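Local coordinates for putative endonuclease/exonuclease/phosphatase family protein (PDB 3MPR) that probably acts as a metal-dependent nuclease of the endonuclease/exonuclease/phosphatase family, cleaving phosphodiester bonds in nucleic acid, at residues A[15-20]-A[53-58]; A[180-185]-A[223-228]. All blocks are in the same frame, centred on the assembly; numbering follows the deposited sequence.

Contact 1 of 2, residues A[15-20]-A[53-58]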
ATOM      1  N   ARG A  15       1.454  12.983  14.309  1.00 10.48           N
ATOM      2  CA  ARG A  15       2.441  13.381  15.319  1.00 10.32           C
ATOM      3  C   ARG A  15       2.692  14.896  15.354  1.00 12.70           C
ATOM      4  O   ARG A  15       3.138  15.504  14.376  1.00 10.66           O
ATOM      5  CB  ARG A  15       3.753  12.614  15.135  1.00 13.68           C
ATOM      6  CG  ARG A  15       4.809  12.907  16.198  1.00 14.82           C
ATOM      7  CD  ARG A  15       4.265  12.594  17.589  1.00 18.57           C
ATOM      8  NE  ARG A  15       5.273  12.730  18.640  1.00 21.31           N
ATOM      9  CZ  ARG A  15       4.969  12.835  19.929  1.00 31.68           C
ATOM     10  NH1 ARG A  15       3.693  12.830  20.303  1.00 35.83           N
ATOM     11  NH2 ARG A  15       5.926  12.956  20.838  1.00 31.06           N
ATOM     12  N   ASN A  16       2.391  15.511  16.489  1.00 14.04           N
ATOM     13  CA  ASN A  16       2.556  16.953  16.600  1.00 13.39           C
ATOM     14  C   ASN A  16       4.008  17.360  16.339  1.00 15.55           C
ATOM     15  O   ASN A  16       4.944  16.652  16.714  1.00 15.20           O
ATOM     16  CB  ASN A  16       2.092  17.444  17.971  1.00 10.64           C
ATOM     17  CG  ASN A  16       3.053  17.074  19.071  1.00 16.84           C
ATOM     18  OD1 ASN A  16       2.860  16.090  19.780  1.00 21.39           O
ATOM     19  ND2 ASN A  16       4.108  17.861  19.215  1.00 11.78           N
ATOM     20  N   ALA A  17       4.184  18.499  15.688  1.00 12.02           N
ATOM     21  CA  ALA A  17       5.522  19.002  15.402  1.00 15.44           C
ATOM     22  C   ALA A  17       6.164  19.549  16.672  1.00 20.56           C
ATOM     23  O   ALA A  17       5.622  20.449  17.308  1.00 22.60           O
ATOM     24  CB  ALA A  17       5.476  20.057  14.317  1.00 11.88           C
ATOM     25  N   ASN A  18       7.310  18.985  17.044  1.00 18.35           N
ATOM     26  CA  ASN A  18       8.042  19.415  18.241  1.00 24.81           C
ATOM     27  C   ASN A  18       9.553  19.250  18.090  1.00 27.81           C
ATOM     28  O   ASN A  18      10.024  18.502  17.228  1.00 16.47           O
ATOM     29  CB  ASN A  18       7.572  18.647  19.481  1.00 22.88           C
ATOM     30  CG  ASN A  18       7.880  17.164  19.400  1.00 24.57           C
ATOM     31  OD1 ASN A  18       8.973  16.721  19.768  1.00 22.01           O
ATOM     32  ND2 ASN A  18       6.912  16.382  18.908  1.00 21.34           N
ATOM     33  N   GLY A  19      10.303  19.932  18.954  1.00 29.81           N
ATOM     34  CA  GLY A  19      11.756  19.942  18.890  1.00 24.19           C
ATOM     35  C   GLY A  19      12.455  18.645  19.256  1.00 22.86           C
ATOM     36  O   GLY A  19      13.540  18.365  18.746  1.00 27.06           O
ATOM     37  N   SER A  20      11.855  17.855  20.141  1.00 23.21           N
ATOM     38  CA  SER A  20      12.423  16.566  20.535  1.00 25.50           C
ATOM     39  C   SER A  20      12.464  15.570  19.378  1.00 23.98           C
ATOM     40  O   SER A  20      13.453  14.863  19.189  1.00 19.30           O
ATOM     41  CB  SER A  20      11.632  15.954  21.697  1.00 32.29           C
ATOM     42  OG  SER A  20      11.766  16.729  22.877  1.00 38.59           O
ATOM     43  N   PHE A  53      -0.906  20.698  14.674  1.00 10.97           N
ATOM     44  CA  PHE A  53      -1.116  22.108  14.930  1.00 11.89           C
ATOM     45  C   PHE A  53      -1.519  22.736  13.605  1.00 12.20           C
ATOM     46  O   PHE A  53      -1.356  22.128  12.552  1.00 13.80           O
ATOM     47  CB  PHE A  53       0.160  22.749  15.487  1.00 10.51           C
ATOM     48  CG  PHE A  53       0.515  22.287  16.865  1.00 19.85           C
ATOM     49  CD1 PHE A  53      -0.267  22.640  17.948  1.00 23.94           C
ATOM     50  CD2 PHE A  53       1.650  21.525  17.083  1.00 26.31           C
ATOM     51  CE1 PHE A  53       0.059  22.223  19.223  1.00 30.01           C
ATOM     52  CE2 PHE A  53       1.980  21.101  18.355  1.00 28.83           C
ATOM     53  CZ  PHE A  53       1.183  21.451  19.427  1.00 30.71           C
ATOM     54  N   LEU A  54      -2.057  23.947  13.637  1.00  9.55           N
ATOM     55  CA  LEU A  54      -2.541  24.550  12.405  1.00 10.48           C
ATOM     56  C   LEU A  54      -1.454  24.637  11.332  1.00 11.97           C
ATOM     57  O   LEU A  54      -1.729  24.436  10.156  1.00 12.17           O
ATOM     58  CB  LEU A  54      -3.138  25.940  12.675  1.00 16.20           C
ATOM     59  CG  LEU A  54      -3.645  26.715  11.455  1.00 20.52           C
ATOM     60  CD1 LEU A  54      -4.741  25.950  10.727  1.00 19.70           C
ATOM     61  CD2 LEU A  54      -4.134  28.111  11.853  1.00 22.48           C
ATOM     62  N   HIS A  55      -0.219  24.946  11.718  1.00 12.77           N
ATOM     63  CA  HIS A  55       0.823  25.069  10.708  1.00 13.67           C
ATOM     64  C   HIS A  55       1.054  23.750   9.966  1.00 13.61           C
ATOM     65  O   HIS A  55       1.299  23.748   8.761  1.00 10.75           O
ATOM     66  CB  HIS A  55       2.123  25.664  11.267  1.00 18.15           C
ATOM     67  CG  HIS A  55       2.928  24.727  12.117  1.00 14.64           C
ATOM     68  ND1 HIS A  55       2.745  24.609  13.477  1.00 19.30           N
ATOM     69  CD2 HIS A  55       3.968  23.920  11.808  1.00 13.72           C
ATOM     70  CE1 HIS A  55       3.617  23.747  13.966  1.00 13.57           C
ATOM     71  NE2 HIS A  55       4.373  23.313  12.973  1.00 18.24           N
ATOM     72  N   GLN A  56       0.941  22.637  10.686  1.00 12.54           N
ATOM     73  CA  GLN A  56       1.057  21.314  10.079  1.00  9.15           C
ATOM     74  C   GLN A  56      -0.099  21.020   9.115  1.00  6.98           C
ATOM     75  O   GLN A  56       0.086  20.366   8.086  1.00 11.58           O
ATOM     76  CB  GLN A  56       1.080  20.250  11.172  1.00 11.95           C
ATOM     77  CG  GLN A  56       2.294  20.310  12.079  1.00  9.27           C
ATOM     78  CD  GLN A  56       2.249  19.229  13.118  1.00 12.67           C
ATOM     79  OE1 GLN A  56       2.570  18.071  12.838  1.00 15.93           O
ATOM     80  NE2 GLN A  56       1.823  19.583  14.317  1.00  7.44           N
ATOM     81  N   LEU A  57      -1.300  21.479   9.460  1.00 10.47           N
ATOM     82  CA  LEU A  57      -2.450  21.301   8.572  1.00  6.85           C
ATOM     83  C   LEU A  57      -2.228  22.050   7.266  1.00 13.04           C
ATOM     84  O   LEU A  57      -2.550  21.545   6.187  1.00 10.18           O
ATOM     85  CB  LEU A  57      -3.739  21.772   9.256  1.00  8.32           C
ATOM     86  CG  LEU A  57      -4.160  20.967  10.495  1.00  8.25           C
ATOM     87  CD1 LEU A  57      -5.377  21.614  11.133  1.00  9.21           C
ATOM     88  CD2 LEU A  57      -4.462  19.505  10.113  1.00 11.39           C
ATOM     89  N   LYS A  58      -1.676  23.261   7.360  1.00 12.41           N
ATOM     90  CA  LYS A  58      -1.428  24.066   6.163  1.00  9.56           C
ATOM     91  C   LYS A  58      -0.370  23.420   5.266  1.00  8.60           C
ATOM     92  O   LYS A  58      -0.484  23.430   4.044  1.00 13.77           O
ATOM     93  CB  LYS A  58      -1.021  25.492   6.558  1.00  7.93           C
ATOM     94  CG  LYS A  58      -2.222  26.315   7.008  1.00 14.01           C
ATOM     95  CD  LYS A  58      -1.809  27.667   7.549  1.00 16.25           C
ATOM     96  CE  LYS A  58      -3.027  28.467   8.000  1.00 18.75           C
ATOM     97  NZ  LYS A  58      -2.571  29.740   8.640  1.00 29.26           N
TER
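Ala17 fits its methyl group against the Gln56 side chain, with its CB 3.5 Å from Gln56 CD and 3.9 Å from Gln56 CG. The carboxamide of Gln56 ends beside the backbone running from Arg15 to Ala17, its CD 3.3 Å from Ala17 N. It gets there on a chain extended beyond CG, with CG beside the backbone N and anti to the carbonyl carbon (chi1 -65°). The imidazole of His55 comes to the same methyl obliquely. Gln56 CG lies over one face of that ring, offset toward its rim; Ala17 thus packs against two successive side chains of the helix, those of His55 and Gln56. Phe53 marks the start of that helix as its N-cap residue. Its CE2 reaches 3.7 Å from Asn16 CB, and the two side chains run alongside each other in the same direction. Ala17 O approaches the edge of the same ring, 3.8 Å from Phe53 CE2.

A second shell holds the 15-20 backbone in this shape. Asn18 ND2 donates to Asn16 O over 3.0 Å, arriving from above the carbonyl plane in a bent bond, and Asn18 OD1 caps the N of Asp21. The guanidinium of Arg15 forms salt bridges with Asp21 and Glu51. Glu51, which binds magnesium in this protein although no ion is bound to this chain here, also accepts from Asn16 N, so the loop lies beside the metal site.

Trp28 of helix 28-41 packs on both Ala17 and Gln56, and Arg31 of that helix donates to Arg15 O. The contact thus joins the loop that follows strand 5-13 to the N-terminal end of helix 54-63, whose Leu54, Leu57 and Lys58 lie against Tyr69 of strand 67-70.

Contact 2 of 2, residues A[180-185]-A[223-228]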
ATOM      1  N   ASN A 180      -5.873   5.884  22.081  1.00 10.98           N
ATOM      2  CA  ASN A 180      -4.869   5.879  23.154  1.00 13.45           C
ATOM      3  C   ASN A 180      -4.666   4.543  23.857  1.00 13.90           C
ATOM      4  O   ASN A 180      -3.541   4.205  24.204  1.00 16.49           O
ATOM      5  CB  ASN A 180      -5.105   7.014  24.173  1.00 17.97           C
ATOM      6  CG  ASN A 180      -4.059   8.126  24.056  1.00 26.59           C
ATOM      7  OD1 ASN A 180      -4.371   9.322  24.167  1.00 26.34           O
ATOM      8  ND2 ASN A 180      -2.811   7.733  23.823  1.00 16.90           N
ATOM      9  N   VAL A 181      -5.737   3.773  24.048  1.00 13.08           N
ATOM     10  CA  VAL A 181      -5.589   2.435  24.620  1.00 12.07           C
ATOM     11  C   VAL A 181      -6.115   1.371  23.668  1.00 13.90           C
ATOM     12  O   VAL A 181      -6.919   1.661  22.789  1.00 13.07           O
ATOM     13  CB  VAL A 181      -6.335   2.289  25.948  1.00 13.55           C
ATOM     14  CG1 VAL A 181      -5.828   3.313  26.965  1.00 16.28           C
ATOM     15  CG2 VAL A 181      -7.850   2.413  25.716  1.00 16.84           C
ATOM     16  N   ASP A 182      -5.676   0.134  23.867  1.00 13.07           N
ATOM     17  CA  ASP A 182      -5.938  -0.920  22.891  1.00 10.70           C
ATOM     18  C   ASP A 182      -7.270  -1.648  23.062  1.00 12.38           C
ATOM     19  O   ASP A 182      -8.100  -1.288  23.911  1.00 12.70           O
ATOM     20  CB  ASP A 182      -4.757  -1.904  22.815  1.00 10.81           C
ATOM     21  CG  ASP A 182      -4.722  -2.891  23.980  1.00 14.03           C
ATOM     22  OD1 ASP A 182      -5.670  -2.938  24.785  1.00 11.95           O
ATOM     23  OD2 ASP A 182      -3.742  -3.643  24.072  1.00 14.58           O
ATOM     24  N   GLN A 183      -7.463  -2.672  22.242  1.00  9.60           N
ATOM     25  CA  GLN A 183      -8.754  -3.340  22.121  1.00  9.92           C
ATOM     26  C   GLN A 183      -9.177  -4.180  23.333  1.00  6.50           C
ATOM     27  O   GLN A 183     -10.300  -4.664  23.365  1.00 11.92           O
ATOM     28  CB  GLN A 183      -8.800  -4.203  20.869  1.00  7.57           C
ATOM     29  CG  GLN A 183      -7.822  -5.381  20.877  1.00  8.69           C
ATOM     30  CD  GLN A 183      -6.451  -5.012  20.371  1.00 12.52           C
ATOM     31  OE1 GLN A 183      -6.081  -3.837  20.342  1.00 11.32           O
ATOM     32  NE2 GLN A 183      -5.680  -6.021  19.962  1.00 11.43           N
ATOM     33  N   THR A 184      -8.309  -4.332  24.327  1.00 10.09           N
ATOM     34  CA  THR A 184      -8.720  -5.031  25.556  1.00  9.77           C
ATOM     35  C   THR A 184      -9.543  -4.145  26.498  1.00 14.71           C
ATOM     36  O   THR A 184     -10.148  -4.643  27.458  1.00 12.69           O
ATOM     37  CB  THR A 184      -7.517  -5.524  26.382  1.00 13.26           C
ATOM     38  OG1 THR A 184      -6.793  -4.391  26.888  1.00  9.97           O
ATOM     39  CG2 THR A 184      -6.597  -6.395  25.536  1.00 14.32           C
ATOM     40  N   HIS A 185      -9.565  -2.844  26.220  1.00 12.30           N
ATOM     41  CA  HIS A 185     -10.076  -1.847  27.175  1.00 12.41           C
ATOM     42  C   HIS A 185     -11.576  -1.573  27.125  1.00 15.12           C
ATOM     43  O   HIS A 185     -12.224  -1.762  26.105  1.00 12.36           O
ATOM     44  CB  HIS A 185      -9.310  -0.526  27.032  1.00  9.90           C
ATOM     45  CG  HIS A 185      -7.880  -0.623  27.458  1.00 15.18           C
ATOM     46  ND1 HIS A 185      -7.405  -0.043  28.616  1.00 19.66           N
ATOM     47  CD2 HIS A 185      -6.830  -1.266  26.901  1.00 15.70           C
ATOM     48  CE1 HIS A 185      -6.119  -0.320  28.746  1.00 18.36           C
ATOM     49  NE2 HIS A 185      -5.746  -1.059  27.717  1.00 19.43           N
ATOM     50  N   THR A 223       3.680  -5.030  17.865  1.00 12.10           N
ATOM     51  CA  THR A 223       2.646  -5.240  18.880  1.00 12.23           C
ATOM     52  C   THR A 223       1.371  -5.726  18.223  1.00  9.51           C
ATOM     53  O   THR A 223       1.139  -5.468  17.030  1.00 10.84           O
ATOM     54  CB  THR A 223       2.341  -3.951  19.663  1.00 17.34           C
ATOM     55  OG1 THR A 223       1.386  -4.238  20.694  1.00 19.88           O
ATOM     56  CG2 THR A 223       1.764  -2.888  18.734  1.00 14.39           C
ATOM     57  N   GLU A 224       0.552  -6.457  18.982  1.00  7.26           N
ATOM     58  CA  GLU A 224      -0.796  -6.777  18.535  1.00  9.48           C
ATOM     59  C   GLU A 224      -1.810  -5.761  19.061  1.00  9.53           C
ATOM     60  O   GLU A 224      -3.007  -5.880  18.798  1.00 12.94           O
ATOM     61  CB  GLU A 224      -1.198  -8.195  18.959  1.00 20.44           C
ATOM     62  CG  GLU A 224      -0.421  -9.287  18.235  1.00 30.50           C
ATOM     63  CD  GLU A 224      -0.913 -10.684  18.580  1.00 40.84           C
ATOM     64  OE1 GLU A 224      -0.658 -11.139  19.715  1.00 43.02           O
ATOM     65  OE2 GLU A 224      -1.557 -11.323  17.717  1.00 43.39           O
ATOM     66  N   SER A 225      -1.345  -4.773  19.816  1.00 11.26           N
ATOM     67  CA  SER A 225      -2.247  -3.712  20.278  1.00 11.69           C
ATOM     68  C   SER A 225      -2.635  -2.816  19.107  1.00 12.12           C
ATOM     69  O   SER A 225      -1.786  -2.420  18.322  1.00 12.95           O
ATOM     70  CB  SER A 225      -1.578  -2.849  21.355  1.00 18.80           C
ATOM     71  OG  SER A 225      -1.450  -3.561  22.579  1.00 22.15           O
ATOM     72  N   ARG A 226      -3.918  -2.496  19.001  1.00 11.73           N
ATOM     73  CA  ARG A 226      -4.395  -1.504  18.050  1.00  9.50           C
ATOM     74  C   ARG A 226      -4.984  -0.358  18.878  1.00  9.78           C
ATOM     75  O   ARG A 226      -5.885  -0.571  19.702  1.00  9.99           O
ATOM     76  CB  ARG A 226      -5.457  -2.113  17.124  1.00 14.23           C
ATOM     77  CG  ARG A 226      -5.045  -3.474  16.513  1.00 13.08           C
ATOM     78  CD  ARG A 226      -6.066  -3.995  15.505  1.00  9.10           C
ATOM     79  NE  ARG A 226      -7.422  -4.047  16.039  1.00 12.83           N
ATOM     80  CZ  ARG A 226      -7.902  -5.029  16.800  1.00 16.00           C
ATOM     81  NH1 ARG A 226      -7.144  -6.067  17.120  1.00 18.06           N
ATOM     82  NH2 ARG A 226      -9.154  -4.976  17.225  1.00 10.60           N
ATOM     83  N   ILE A 227      -4.448   0.849  18.712  1.00  6.26           N
ATOM     84  CA  ILE A 227      -4.995   1.993  19.432  1.00  7.88           C
ATOM     85  C   ILE A 227      -5.612   3.020  18.479  1.00 14.17           C
ATOM     86  O   ILE A 227      -6.308   3.955  18.902  1.00 12.42           O
ATOM     87  CB  ILE A 227      -3.953   2.634  20.376  1.00 13.24           C
ATOM     88  CG1 ILE A 227      -2.808   3.282  19.594  1.00 13.16           C
ATOM     89  CG2 ILE A 227      -3.439   1.595  21.380  1.00 10.73           C
ATOM     90  CD1 ILE A 227      -1.825   4.040  20.485  1.00 15.14           C
ATOM     91  N   ASP A 228      -5.367   2.828  17.187  1.00  7.66           N
ATOM     92  CA  ASP A 228      -6.000   3.639  16.162  1.00  8.63           C
ATOM     93  C   ASP A 228      -7.015   2.739  15.486  1.00 11.66           C
ATOM     94  O   ASP A 228      -6.660   1.661  15.018  1.00 12.61           O
ATOM     95  CB  ASP A 228      -4.946   4.103  15.153  1.00 11.10           C
ATOM     96  CG  ASP A 228      -3.817   4.863  15.821  1.00 11.96           C
ATOM     97  OD1 ASP A 228      -2.748   4.267  16.091  1.00 12.38           O
ATOM     98  OD2 ASP A 228      -4.027   6.056  16.115  1.00 12.01           O
TER
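Gln183 reaches across to Arg226 and Glu224 and touches along its whole length. Its CB lies 3.7 Å from Arg226 NH2, and CG sits near both terminal nitrogens of that guanidinium. CD then comes over one face of the group, 3.5 Å from Arg226 NH1, with the amide and guanidinium planes 34° apart. At the tip, OE1 accepts from Arg226 N at 2.9 Å, in the carbonyl plane and on a lone pair, while NE2 donates to Glu224 O at 2.9 Å. Both bonds are nearly straight. CG placed between the backbone N and the carbonyl carbon (chi1 65°), with a bend at chi2 (-87°), brings the amide across the other backbone, where its two ends secure main-chain groups two residues apart. With an alanine in place of Gln183, Arg226 N and Glu224 O would probably lose these partners, and the guanidinium would lose the amide packed over it.

Beside it, Ser225 OG donates to Asp182 OD2 at 2.7 Å, on the anti lone pair. The other oxygen, OD1, takes Thr184 OG1 on its syn lone pair and Thr184 N from above the carboxylate plane, closing an Asx turn, so both carboxylate oxygens are engaged. Asp182 CA makes a CA-H...O contact with Arg226 O (3.2 Å), and Ile227 CG2 packs against Val181 C at 3.5 Å.

Arg226 NH2 forms a salt bridge with Asp199, and its guanidinium makes a cation-pi contact with Tyr201. Asn180 follows Asp178 and Phe179 in the Gly-Asp-Phe-Asn motif familiar from DNase I-like enzymes. The contact therefore pairs the loop between strand 173-178 and helix 186-192 with the approach to strand 228-232; Tyr188 of that helix touches both Gln183 and Arg226, and Ile227 exchanges backbone hydrogen bonds with Phe179.

From the N terminus, strand 5-13 leads into contact 1, which closes a loop holding helices 19-24 and 28-41 and strand 46-50. After helix 54-63 the chain runs through strands 67-70, 86-89, 93-102, 121-129 and 135-142, helix 148-164 and strand 173-178 before the loop closed by contact 2 begins; this second loop contains helices 186-192 and 200-203 with strands 198-199 and 206-208. The closures follow in series, neither enclosing nor crossing the other. Contact 1 gathers connections of the seven-stranded sheet, whereas contact 2 joins segments flanking adjacent strands of the six-stranded sheet. Their centres lie 24 Å apart and their nearest atoms about 9 Å apart, without touching.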